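Local coordinates for protein Aureochrome1 (PDB 3UE6) that senses blue light through a LOV domain, a member of the PAS family that binds flavin mononucleotide, at residues Thr71-Ser74 with Leu75-Leu79. Residues are numbered along the deposited sequence; the frame is centred on the assembly and turned at random.
Sequences TGYS and LDQIL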
ATOM      1  N   THR A  71      16.958   6.341   3.490  1.00 69.10           N
ATOM      2  CA  THR A  71      17.888   5.293   3.895  1.00 68.73           C
ATOM      3  C   THR A  71      19.254   5.418   3.216  1.00 75.37           C
ATOM      4  O   THR A  71      20.283   5.089   3.809  1.00 69.56           O
ATOM      5  CB  THR A  71      17.312   3.895   3.612  1.00 61.41           C
ATOM      6  OG1 THR A  71      16.969   3.789   2.225  1.00 73.05           O
ATOM      7  CG2 THR A  71      16.077   3.652   4.459  1.00 64.00           C
ATOM      8  N   GLY A  72      19.257   5.882   1.972  1.00 70.84           N
ATOM      9  CA  GLY A  72      20.490   6.049   1.228  1.00 63.31           C
ATOM     10  C   GLY A  72      20.811   4.887   0.307  1.00 72.93           C
ATOM     11  O   GLY A  72      21.877   4.851  -0.309  1.00 85.84           O
ATOM     12  N   TYR A  73      19.889   3.935   0.216  1.00 76.94           N
ATOM     13  CA  TYR A  73      20.064   2.764  -0.639  1.00 78.40           C
ATOM     14  C   TYR A  73      19.405   2.965  -1.992  1.00 73.64           C
ATOM     15  O   TYR A  73      18.459   3.738  -2.117  1.00 75.62           O
ATOM     16  CB  TYR A  73      19.443   1.530   0.015  1.00 78.00           C
ATOM     17  CG  TYR A  73      20.173   1.050   1.242  1.00 78.47           C
ATOM     18  CD1 TYR A  73      21.253   0.192   1.133  1.00 75.82           C
ATOM     19  CD2 TYR A  73      19.782   1.455   2.508  1.00 77.51           C
ATOM     20  CE1 TYR A  73      21.931  -0.253   2.249  1.00 75.26           C
ATOM     21  CE2 TYR A  73      20.450   1.018   3.638  1.00 78.47           C
ATOM     22  CZ  TYR A  73      21.526   0.163   3.502  1.00 76.78           C
ATOM     23  OH  TYR A  73      22.196  -0.276   4.616  1.00 71.36           O
ATOM     24  N   SER A  74      19.895   2.262  -3.005  1.00 80.43           N
ATOM     25  CA  SER A  74      19.217   2.276  -4.289  1.00 87.44           C
ATOM     26  C   SER A  74      18.211   1.139  -4.316  1.00 87.69           C
ATOM     27  O   SER A  74      18.345   0.162  -3.578  1.00 84.24           O
ATOM     28  CB  SER A  74      20.210   2.149  -5.446  1.00 97.46           C
ATOM     29  OG  SER A  74      20.383   0.794  -5.829  1.00102.37           O
ATOM     30  N   LEU A  75      17.204   1.253  -5.174  1.00 91.00           N
ATOM     31  CA  LEU A  75      16.076   0.320  -5.174  1.00 84.05           C
ATOM     32  C   LEU A  75      16.413  -1.149  -5.449  1.00 86.47           C
ATOM     33  O   LEU A  75      15.858  -2.043  -4.803  1.00 87.21           O
ATOM     34  CB  LEU A  75      15.002   0.792  -6.159  1.00 83.54           C
ATOM     35  CG  LEU A  75      14.002  -0.265  -6.630  1.00 92.62           C
ATOM     36  CD1 LEU A  75      12.971  -0.550  -5.550  1.00 95.21           C
ATOM     37  CD2 LEU A  75      13.326   0.172  -7.921  1.00 97.92           C
ATOM     38  N   ASP A  76      17.311  -1.407  -6.392  1.00 96.82           N
ATOM     39  CA  ASP A  76      17.637  -2.786  -6.734  1.00107.23           C
ATOM     40  C   ASP A  76      18.235  -3.528  -5.542  1.00103.86           C
ATOM     41  O   ASP A  76      17.864  -4.668  -5.259  1.00110.98           O
ATOM     42  CB  ASP A  76      18.604  -2.830  -7.919  1.00119.55           C
ATOM     43  CG  ASP A  76      18.016  -2.216  -9.173  1.00123.77           C
ATOM     44  OD1 ASP A  76      16.774  -2.205  -9.307  1.00122.47           O
ATOM     45  OD2 ASP A  76      18.795  -1.743 -10.027  1.00122.00           O
ATOM     46  N   GLN A  77      19.134  -2.863  -4.823  1.00 95.61           N
ATOM     47  CA  GLN A  77      19.767  -3.463  -3.656  1.00 97.80           C
ATOM     48  C   GLN A  77      18.713  -3.763  -2.601  1.00 98.73           C
ATOM     49  O   GLN A  77      18.748  -4.802  -1.943  1.00100.99           O
ATOM     50  CB  GLN A  77      20.837  -2.532  -3.085  1.00104.02           C
ATOM     51  CG  GLN A  77      20.908  -1.176  -3.769  1.00107.78           C
ATOM     52  CD  GLN A  77      22.090  -0.350  -3.303  1.00112.69           C
ATOM     53  OE1 GLN A  77      22.110   0.148  -2.177  1.00111.93           O
ATOM     54  NE2 GLN A  77      23.085  -0.199  -4.169  1.00113.44           N
ATOM     55  N   ILE A  78      17.772  -2.837  -2.453  1.00 96.86           N
ATOM     56  CA  ILE A  78      16.687  -2.975  -1.493  1.00 87.50           C
ATOM     57  C   ILE A  78      15.787  -4.168  -1.808  1.00 88.04           C
ATOM     58  O   ILE A  78      15.329  -4.862  -0.901  1.00 88.19           O
ATOM     59  CB  ILE A  78      15.824  -1.700  -1.432  1.00 86.03           C
ATOM     60  CG1 ILE A  78      16.483  -0.654  -0.531  1.00101.62           C
ATOM     61  CG2 ILE A  78      14.422  -2.027  -0.940  1.00 82.90           C
ATOM     62  CD1 ILE A  78      15.631   0.575  -0.298  1.00110.71           C
ATOM     63  N   LEU A  79      15.526  -4.394  -3.091  1.00 82.23           N
ATOM     64  CA  LEU A  79      14.611  -5.460  -3.498  1.00 74.35           C
ATOM     65  C   LEU A  79      15.079  -6.868  -3.122  1.00 83.97           C
ATOM     66  O   LEU A  79      16.263  -7.192  -3.227  1.00 94.13           O
ATOM     67  CB  LEU A  79      14.345  -5.386  -5.005  1.00 74.67           C
ATOM     68  CG  LEU A  79      13.484  -4.216  -5.485  1.00 70.61           C
ATOM     69  CD1 LEU A  79      13.617  -4.033  -6.990  1.00 64.52           C
ATOM     70  CD2 LEU A  79      12.029  -4.423  -5.092  1.00 65.62           C
TER
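Gln77 folds back from the short helix 75-78 onto the N-cap residue, Ser74, and its carboxamide oxygen takes the backbone N-H there, although the glutamine side chain sits too close to Ser74 in the model and its placing is less certain. Ser74 N lies 3.2 Å from Gln77 OE1 and the N-H points at it well (160°), but the donor stands above the amide's carbonyl plane and not on a lone pair. CG of Gln77 nearly eclipses the residue's own backbone N (chi1 5°), which sends the straight chain back toward Ser74. This is one of the two bonds of a capping box; the serine side chain does not supply the other. A second hydrogen bond runs from Ile78 N to Ser74 O, the i to i+4 bond that opens the helix, though that oxygen is less surely placed.

Tyr73 supplies the aromatic part. Gln77 OE1 reaches the ring at its edge, in plane, 3.4 Å from Tyr73 CD1, while the amide is turned 66° from the ring plane; the two side chains cross roughly at right angles.

On the apolar side, CB of Tyr73 rests against Ile78 CG1 at 3.7 Å.

Gly72, with positive phi, ends helix 65-71 and lets the chain turn toward helix 75-78. Thr71 OG1 is bonded to Phe67 O within helix 65-71, and Tyr73 meets Phe85 edge-to-face. Ile78 packs on Phe67 and Leu68 of helix 65-71 and on Ile60 and Ala63 of strand 60-63, joining this helical connection of the PAS fold to the edge of its antiparallel sheet.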